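Local structure of synaptotagmin-1 (7AS6) at residues V18-M26 with D80-M90; L37-T48 with E60-D68. The protein binds lipids, probably through its C2 domains with calcium as cofactor, and helps maintain plasma membrane integrity during freezing and osmotic stress. All coordinates share one frame; numbering follows the deposited sequence.

In the fold
The chain enters a C2 beta sandwich on strand 8-18, whose exit loop supplies the first half of interaction 1. That contact closes only when the chain has passed through strands 31-37, 45-46, 57-66 and 73-80 and reaches the turn before strand 88-96 and the start of that strand, so it joins two loops at the metal-binding end of the domain. Interaction 2 is nested inside this long loop: residues 37-48 meet 60-68 after a gap of 11 residues, tying edge strand 45-46 of one sheet to edge strand 57-66 of the other. The two contacts do not cross; their centres lie about 23 Å apart, and both reach the sheet that contains strands 31-37 and 73-80.

Interaction 1. Residues V18-M26 with D80-M90. With CD (cadmium ion), chain B.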
# COMPACT_ATOMS: atom_id res chain seq x y z
N VAL A 18 -0.99 11.78 -1.49
CA VAL A 18 -1.15 13.22 -1.45
C VAL A 18 0.08 13.82 -0.80
O VAL A 18 0.53 13.35 0.25
CB VAL A 18 -2.42 13.64 -0.69
CG1 VAL A 18 -2.50 15.14 -0.55
CG2 VAL A 18 -3.64 13.11 -1.40
N GLY A 19 0.63 14.85 -1.43
CA GLY A 19 1.71 15.59 -0.81
C GLY A 19 3.05 14.90 -0.81
O GLY A 19 3.84 15.13 0.11
N LEU A 20 3.32 14.06 -1.80
CA LEU A 20 4.62 13.40 -1.89
C LEU A 20 5.73 14.43 -2.05
O LEU A 20 5.54 15.50 -2.63
CB LEU A 20 4.64 12.42 -3.06
CG LEU A 20 3.67 11.25 -2.99
CD1 LEU A 20 3.91 10.33 -4.16
CD2 LEU A 20 3.84 10.51 -1.67
N ARG A 21 6.90 14.10 -1.50
CA ARG A 21 8.07 14.97 -1.61
C ARG A 21 8.63 14.94 -3.02
O ARG A 21 8.60 13.90 -3.69
CB ARG A 21 9.17 14.54 -0.64
CG ARG A 21 8.75 14.49 0.79
CD ARG A 21 9.96 14.44 1.69
NE ARG A 21 10.89 15.54 1.42
CZ ARG A 21 10.71 16.79 1.83
NH1 ARG A 21 11.62 17.72 1.54
NH2 ARG A 21 9.63 17.12 2.54
N LYS A 22 9.18 16.06 -3.46
CA LYS A 22 9.95 16.03 -4.69
C LYS A 22 11.20 15.19 -4.49
O LYS A 22 11.87 15.27 -3.45
CB LYS A 22 10.32 17.43 -5.13
CG LYS A 22 9.14 18.33 -5.35
CD LYS A 22 9.52 19.53 -6.18
CE LYS A 22 8.63 20.69 -5.83
NZ LYS A 22 8.83 21.07 -4.41
N LYS A 23 11.49 14.37 -5.46
CA LYS A 23 12.65 13.47 -5.45
C LYS A 23 13.50 13.61 -6.70
O LYS A 23 14.73 13.64 -6.61
CB LYS A 23 12.16 12.01 -5.27
CG LYS A 23 13.23 11.03 -4.79
CD LYS A 23 13.47 9.92 -5.83
CE LYS A 23 14.64 10.23 -6.76
NZ LYS A 23 15.08 9.04 -7.57
N ASP A 24 12.88 13.70 -7.88
CA ASP A 24 13.59 13.87 -9.13
C ASP A 24 14.02 15.32 -9.32
O ASP A 24 13.41 16.25 -8.78
CB ASP A 24 12.71 13.46 -10.32
CG ASP A 24 12.41 11.97 -10.35
OD1 ASP A 24 13.22 11.20 -9.78
OD2 ASP A 24 11.37 11.57 -10.95
N LEU A 25 15.09 15.50 -10.11
CA LEU A 25 15.58 16.84 -10.40
C LEU A 25 14.57 17.64 -11.21
O LEU A 25 14.56 18.88 -11.16
CB LEU A 25 16.91 16.77 -11.16
CG LEU A 25 18.04 16.18 -10.32
CD1 LEU A 25 19.25 15.88 -11.19
CD2 LEU A 25 18.42 17.12 -9.19
N MET A 26 13.71 16.97 -11.96
CA MET A 26 12.56 17.64 -12.53
C MET A 26 11.42 16.64 -12.61
O MET A 26 11.65 15.44 -12.81
CB MET A 26 12.87 18.23 -13.90
CG MET A 26 13.88 17.46 -14.70
SD MET A 26 14.85 18.60 -15.73
CE MET A 26 13.53 19.66 -16.34
N ASP A 80 9.90 5.61 -5.93
CA ASP A 80 10.03 6.39 -7.15
C ASP A 80 10.59 5.52 -8.26
O ASP A 80 11.64 4.89 -8.10
CB ASP A 80 10.97 7.57 -6.95
CG ASP A 80 11.29 8.26 -8.26
OD1 ASP A 80 10.43 9.04 -8.70
OD2 ASP A 80 12.37 8.01 -8.87
N TRP A 81 9.94 5.54 -9.40
CA TRP A 81 10.48 4.84 -10.56
C TRP A 81 11.54 5.66 -11.28
O TRP A 81 11.41 6.88 -11.43
CB TRP A 81 9.35 4.49 -11.51
CG TRP A 81 9.74 3.96 -12.86
CD1 TRP A 81 9.93 2.66 -13.20
CD2 TRP A 81 9.89 4.72 -14.07
NE1 TRP A 81 10.21 2.56 -14.54
CE2 TRP A 81 10.18 3.81 -15.10
CE3 TRP A 81 9.80 6.08 -14.38
CZ2 TRP A 81 10.39 4.21 -16.42
CZ3 TRP A 81 10.02 6.48 -15.69
CH2 TRP A 81 10.31 5.55 -16.69
N GLU A 82 12.59 5.00 -11.75
CA GLU A 82 13.48 5.55 -12.76
C GLU A 82 13.76 4.44 -13.74
O GLU A 82 13.76 3.27 -13.36
CB GLU A 82 14.81 6.06 -12.17
CG GLU A 82 14.69 7.39 -11.46
CD GLU A 82 14.37 8.50 -12.42
OE1 GLU A 82 14.82 8.45 -13.58
OE2 GLU A 82 13.67 9.45 -12.03
N GLN A 83 14.01 4.78 -15.00
CA GLN A 83 14.34 3.71 -15.93
C GLN A 83 15.68 3.07 -15.59
O GLN A 83 15.81 1.84 -15.62
CB GLN A 83 14.33 4.21 -17.37
CG GLN A 83 14.58 3.09 -18.42
CD GLN A 83 13.52 1.98 -18.45
OE1 GLN A 83 12.74 1.81 -17.53
NE2 GLN A 83 13.49 1.21 -19.55
N VAL A 84 16.68 3.88 -15.24
CA VAL A 84 18.01 3.37 -14.90
C VAL A 84 18.17 3.37 -13.38
O VAL A 84 18.00 4.40 -12.72
CB VAL A 84 19.10 4.22 -15.56
CG1 VAL A 84 20.44 3.59 -15.32
CG2 VAL A 84 18.83 4.33 -17.05
N GLY A 85 18.53 2.22 -12.83
CA GLY A 85 18.82 2.09 -11.42
C GLY A 85 17.68 1.45 -10.66
O GLY A 85 16.62 1.12 -11.20
N ASN A 86 17.93 1.28 -9.36
CA ASN A 86 16.89 0.71 -8.52
C ASN A 86 15.97 1.81 -8.00
O ASN A 86 16.44 2.89 -7.62
CB ASN A 86 17.50 -0.03 -7.33
CG ASN A 86 17.85 -1.45 -7.67
OD1 ASN A 86 17.92 -1.83 -8.84
ND2 ASN A 86 18.07 -2.27 -6.64
N PRO A 87 14.66 1.54 -8.01
CA PRO A 87 13.71 2.46 -7.37
C PRO A 87 14.14 2.76 -5.95
O PRO A 87 14.53 1.87 -5.20
CB PRO A 87 12.39 1.69 -7.42
CG PRO A 87 12.52 0.86 -8.66
CD PRO A 87 13.97 0.44 -8.70
N GLU A 88 14.06 4.03 -5.58
CA GLU A 88 14.36 4.47 -4.23
C GLU A 88 13.06 4.63 -3.47
O GLU A 88 12.12 5.25 -3.97
CB GLU A 88 15.12 5.80 -4.24
CG GLU A 88 16.61 5.63 -3.99
CD GLU A 88 17.45 6.05 -5.19
OE1 GLU A 88 16.98 6.90 -5.99
OE2 GLU A 88 18.59 5.53 -5.32
N LYS A 89 13.00 4.04 -2.28
CA LYS A 89 11.81 4.14 -1.45
C LYS A 89 11.60 5.59 -1.04
O LYS A 89 12.55 6.28 -0.67
CB LYS A 89 11.94 3.25 -0.21
CG LYS A 89 10.67 3.11 0.61
CD LYS A 89 10.89 2.24 1.87
CE LYS A 89 11.71 0.99 1.57
NZ LYS A 89 10.91 -0.27 1.55
N MET A 90 10.36 6.07 -1.15
CA MET A 90 10.05 7.42 -0.71
C MET A 90 9.42 7.45 0.66
O MET A 90 9.51 8.46 1.35
CB MET A 90 9.12 8.12 -1.71
CG MET A 90 9.68 8.19 -3.13
SD MET A 90 8.45 8.98 -4.20
CE MET A 90 8.56 10.65 -3.57
CD CD B . 11.64 9.22 -10.86
O HOH W 1 14.35 6.41 -7.81
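Leu20 and Arg21 meet the methyl end of Met90, which packs against Leu20 CB at 4.3 Å from its CE and against the carbonyl O of Arg21. The bend at the last torsion of Met90 (chi3 70°) turns CE toward the 18-26 loop, where an unbranched apolar side chain can lie beside a leucine and a backbone carbonyl. Arg21 sends its guanidinium elsewhere, to the carbonyl of Tyr128. Lys23 then reaches across. Its CG stands opposite the backbone N (chi1 -161°) and the chain bends twice beyond it, laying CD 3.6 Å from Asp80 CB and delivering NZ between two acids. NZ gives charged hydrogen bonds to Asp80 OD2 (3.2 Å), approached from above the carboxylate plane, and to Glu88 OE1 (3.3 Å), met almost in line with its C-O bond. A water accepts from NZ and donates to Asp80 OD2, so NZ has two carboxylate oxygens and a water as partners and probably offsets part of the acidic charge gathered here. These are the metal-binding loops of a C2 domain, and a cadmium ion occupies the site where, by similarity, calcium would bind. Asp24 comes next and holds the ion unevenly with both oxygens, OD2 at 2.4 Å and OD1 at 2.8 Å. Asp80 also chelates through both oxygens, while Glu82, coming from the opposite direction to Asp24 with its chain bent at chi2 (-67°), offers OE2 alone; the Trp81 carbonyl and Asp30 complete the ligands. Asp24 OD1 stands only 2.9 Å from Glu82 OE2, a closeness of like charges that the shared cation makes tolerable.

Interaction 2. Residues L37-T48 with E60-D68; sequences LSEDKIPSKKTT and EEFKFSVRD. With EDO (1,2-ethanediol), chain H.
Two hydrogen bonds join Thr48 to the Glu60 side chain, which crosses that of Thr48 at about a right angle. The backbone N of Thr48 donates to Glu60 OE1 on its syn side, 2.8 Å away, while Thr48 OG1 donates to OE2 in a very short bond. With its chain extended beyond CG (chi2 173°), glutamate is long enough to bring both oxygens to this one residue; OE1 also accepts from an ethanediol, probably from the crystallisation liquor. Packing round two phenylalanine rings runs along the edge of the C2 beta sandwich, where strands 45-46 and 57-66 belong to different sheets. Thr47 CG2 and a polar atom, Lys46 O, meet the Phe62 ring edge, and Lys45 CB packs 3.8 Å from Phe62 CD1. A lysine suits this partly exposed place, its CG 3.5 Å from Phe64 CZ and its NZ at a water shared with Lys63 N. Buried Leu37 sets CB 3.9 Å from Phe64 CD2. Poorly ordered Asp40 and Arg67 form a long salt bridge, OD1 to NH1 3.7 Å; no N-H points at the oxygen, so only the charges attract. Another water donates to Asp40 OD2 and accepts from Ser65 N. Arg67 NE is taken by the carbonyl of Arg4.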
# COMPACT_ATOMS: atom_id res chain seq x y z
N LEU A 37 1.95 -8.52 2.47
CA LEU A 37 1.21 -8.98 3.64
C LEU A 37 2.14 -9.83 4.49
O LEU A 37 2.76 -10.78 3.99
CB LEU A 37 -0.03 -9.77 3.23
CG LEU A 37 -0.90 -10.27 4.39
CD1 LEU A 37 -1.56 -9.12 5.14
CD2 LEU A 37 -1.92 -11.25 3.87
N SER A 38 2.24 -9.49 5.78
CA SER A 38 3.16 -10.19 6.66
C SER A 38 2.77 -11.65 6.79
O SER A 38 1.62 -12.04 6.58
CB SER A 38 3.18 -9.55 8.04
OG SER A 38 1.91 -9.63 8.67
N GLU A 39 3.76 -12.48 7.14
CA GLU A 39 3.52 -13.90 7.33
C GLU A 39 2.90 -14.50 6.07
O GLU A 39 1.85 -15.14 6.11
CB GLU A 39 2.65 -14.15 8.57
CG GLU A 39 3.35 -13.84 9.92
CD GLU A 39 2.83 -12.59 10.65
OE1 GLU A 39 1.61 -12.51 10.94
OE2 GLU A 39 3.64 -11.69 10.97
N ASP A 40 3.54 -14.24 4.93
CA ASP A 40 3.07 -14.72 3.63
C ASP A 40 4.27 -14.77 2.68
O ASP A 40 5.11 -13.87 2.70
CB ASP A 40 1.96 -13.82 3.05
CG ASP A 40 1.08 -14.54 2.03
OD1 ASP A 40 1.38 -15.71 1.69
OD2 ASP A 40 0.08 -13.94 1.57
N LYS A 41 4.33 -15.82 1.87
CA LYS A 41 5.43 -16.00 0.93
C LYS A 41 5.10 -15.54 -0.48
O LYS A 41 6.00 -15.53 -1.33
CB LYS A 41 5.88 -17.47 0.89
CG LYS A 41 7.03 -17.78 1.84
CD LYS A 41 8.28 -16.99 1.47
CE LYS A 41 9.28 -16.99 2.61
NZ LYS A 41 9.81 -18.36 2.92
N ILE A 42 3.85 -15.16 -0.74
CA ILE A 42 3.46 -14.52 -2.00
C ILE A 42 4.40 -13.34 -2.23
O ILE A 42 4.65 -12.57 -1.30
CB ILE A 42 1.99 -14.08 -1.99
CG1 ILE A 42 1.06 -15.27 -2.15
CG2 ILE A 42 1.70 -13.10 -3.11
CD1 ILE A 42 0.91 -15.74 -3.59
N PRO A 43 4.97 -13.19 -3.43
CA PRO A 43 5.75 -11.98 -3.71
C PRO A 43 4.86 -10.75 -3.57
O PRO A 43 3.65 -10.81 -3.78
CB PRO A 43 6.21 -12.17 -5.16
CG PRO A 43 6.03 -13.63 -5.44
CD PRO A 43 4.89 -14.09 -4.59
N SER A 44 5.48 -9.63 -3.21
CA SER A 44 4.75 -8.37 -3.08
C SER A 44 4.04 -8.03 -4.39
O SER A 44 4.41 -8.50 -5.46
CB SER A 44 5.72 -7.25 -2.67
OG SER A 44 6.95 -7.38 -3.35
N LYS A 45 2.97 -7.24 -4.28
CA LYS A 45 2.25 -6.70 -5.42
C LYS A 45 2.65 -5.24 -5.61
O LYS A 45 3.12 -4.59 -4.67
CB LYS A 45 0.74 -6.76 -5.21
CG LYS A 45 0.24 -7.96 -4.44
CD LYS A 45 0.12 -9.16 -5.34
CE LYS A 45 -0.91 -10.14 -4.82
NZ LYS A 45 -1.59 -10.78 -5.98
N LYS A 46 2.40 -4.71 -6.80
CA LYS A 46 2.64 -3.29 -6.96
C LYS A 46 1.61 -2.65 -7.87
O LYS A 46 1.02 -3.30 -8.74
CB LYS A 46 4.08 -3.02 -7.46
CG LYS A 46 4.44 -3.56 -8.82
CD LYS A 46 5.92 -3.17 -9.14
CE LYS A 46 6.28 -3.37 -10.63
NZ LYS A 46 7.63 -2.79 -10.99
N THR A 47 1.39 -1.36 -7.64
CA THR A 47 0.60 -0.55 -8.54
C THR A 47 1.40 -0.14 -9.76
O THR A 47 2.62 -0.35 -9.85
CB THR A 47 0.11 0.73 -7.87
OG1 THR A 47 1.21 1.64 -7.78
CG2 THR A 47 -0.49 0.44 -6.46
N THR A 48 0.71 0.50 -10.70
CA THR A 48 1.39 1.09 -11.83
C THR A 48 2.20 2.29 -11.39
O THR A 48 2.02 2.84 -10.30
CB THR A 48 0.39 1.51 -12.90
OG1 THR A 48 -0.56 2.43 -12.33
CG2 THR A 48 -0.34 0.30 -13.44
N GLU A 60 -6.30 1.32 -7.58
CA GLU A 60 -5.91 0.01 -8.08
C GLU A 60 -6.15 -1.01 -6.98
O GLU A 60 -5.92 -0.73 -5.79
CB GLU A 60 -4.45 0.05 -8.54
CG GLU A 60 -4.34 0.57 -9.98
CD GLU A 60 -2.89 0.81 -10.45
OE1 GLU A 60 -1.99 0.03 -10.07
OE2 GLU A 60 -2.67 1.78 -11.23
N GLU A 61 -6.64 -2.17 -7.37
CA GLU A 61 -7.18 -3.12 -6.41
C GLU A 61 -6.35 -4.39 -6.40
O GLU A 61 -5.97 -4.89 -7.46
CB GLU A 61 -8.64 -3.46 -6.74
CG GLU A 61 -9.65 -2.64 -5.96
CD GLU A 61 -10.76 -3.50 -5.37
OE1 GLU A 61 -11.17 -4.48 -6.04
OE2 GLU A 61 -11.22 -3.21 -4.23
N PHE A 62 -6.10 -4.91 -5.21
CA PHE A 62 -5.34 -6.13 -5.00
C PHE A 62 -6.08 -7.04 -4.02
O PHE A 62 -6.78 -6.56 -3.13
CB PHE A 62 -3.97 -5.81 -4.45
CG PHE A 62 -3.24 -4.79 -5.26
CD1 PHE A 62 -2.49 -5.18 -6.35
CD2 PHE A 62 -3.33 -3.45 -4.95
CE1 PHE A 62 -1.83 -4.25 -7.11
CE2 PHE A 62 -2.69 -2.52 -5.70
CZ PHE A 62 -1.93 -2.92 -6.79
N LYS A 63 -5.90 -8.36 -4.17
CA LYS A 63 -6.49 -9.36 -3.27
C LYS A 63 -5.39 -10.18 -2.59
O LYS A 63 -4.45 -10.63 -3.25
CB LYS A 63 -7.43 -10.31 -4.01
CG LYS A 63 -8.75 -9.72 -4.44
CD LYS A 63 -9.26 -10.39 -5.73
CE LYS A 63 -8.97 -11.89 -5.74
NZ LYS A 63 -8.82 -12.42 -7.13
N PHE A 64 -5.54 -10.41 -1.29
CA PHE A 64 -4.66 -11.27 -0.51
C PHE A 64 -5.47 -12.31 0.24
O PHE A 64 -6.54 -12.01 0.77
CB PHE A 64 -3.85 -10.48 0.50
CG PHE A 64 -2.87 -9.52 -0.11
CD1 PHE A 64 -3.25 -8.22 -0.43
CD2 PHE A 64 -1.56 -9.91 -0.36
CE1 PHE A 64 -2.33 -7.32 -1.00
CE2 PHE A 64 -0.64 -9.02 -0.93
CZ PHE A 64 -1.03 -7.73 -1.24
N SER A 65 -4.95 -13.54 0.31
CA SER A 65 -5.52 -14.56 1.18
C SER A 65 -5.14 -14.26 2.62
O SER A 65 -3.98 -13.97 2.92
CB SER A 65 -5.02 -15.95 0.78
OG SER A 65 -5.57 -16.36 -0.45
N VAL A 66 -6.13 -14.33 3.51
CA VAL A 66 -5.93 -14.02 4.92
C VAL A 66 -5.91 -15.32 5.70
O VAL A 66 -6.84 -16.13 5.60
CB VAL A 66 -7.03 -13.09 5.46
CG1 VAL A 66 -6.70 -12.67 6.89
CG2 VAL A 66 -7.18 -11.88 4.56
N ARG A 67 -4.85 -15.51 6.50
CA ARG A 67 -4.70 -16.69 7.34
C ARG A 67 -4.81 -16.39 8.83
O ARG A 67 -5.05 -17.32 9.61
CB ARG A 67 -3.36 -17.38 7.06
CG ARG A 67 -3.36 -18.11 5.73
CD ARG A 67 -1.97 -18.56 5.30
NE ARG A 67 -2.04 -19.26 4.02
CZ ARG A 67 -1.92 -18.67 2.83
NH1 ARG A 67 -1.71 -17.36 2.74
NH2 ARG A 67 -2.00 -19.39 1.72
N ASP A 68 -4.65 -15.14 9.25
CA ASP A 68 -4.92 -14.75 10.63
C ASP A 68 -5.23 -13.26 10.70
O ASP A 68 -4.30 -12.44 10.73
CB ASP A 68 -3.75 -15.09 11.54
CG ASP A 68 -4.14 -15.10 13.01
OD1 ASP A 68 -4.05 -16.18 13.65
OD2 ASP A 68 -4.57 -14.05 13.53
C1 EDO H . -3.36 -4.63 -10.27
O1 EDO H . -4.73 -5.03 -10.13
C2 EDO H . -3.28 -3.12 -10.07
O2 EDO H . -1.98 -2.64 -10.47
O HOH W 2 -2.21 -13.95 -0.49
O HOH W 3 -2.07 -14.97 4.07
O HOH W 4 -4.07 -9.08 -6.68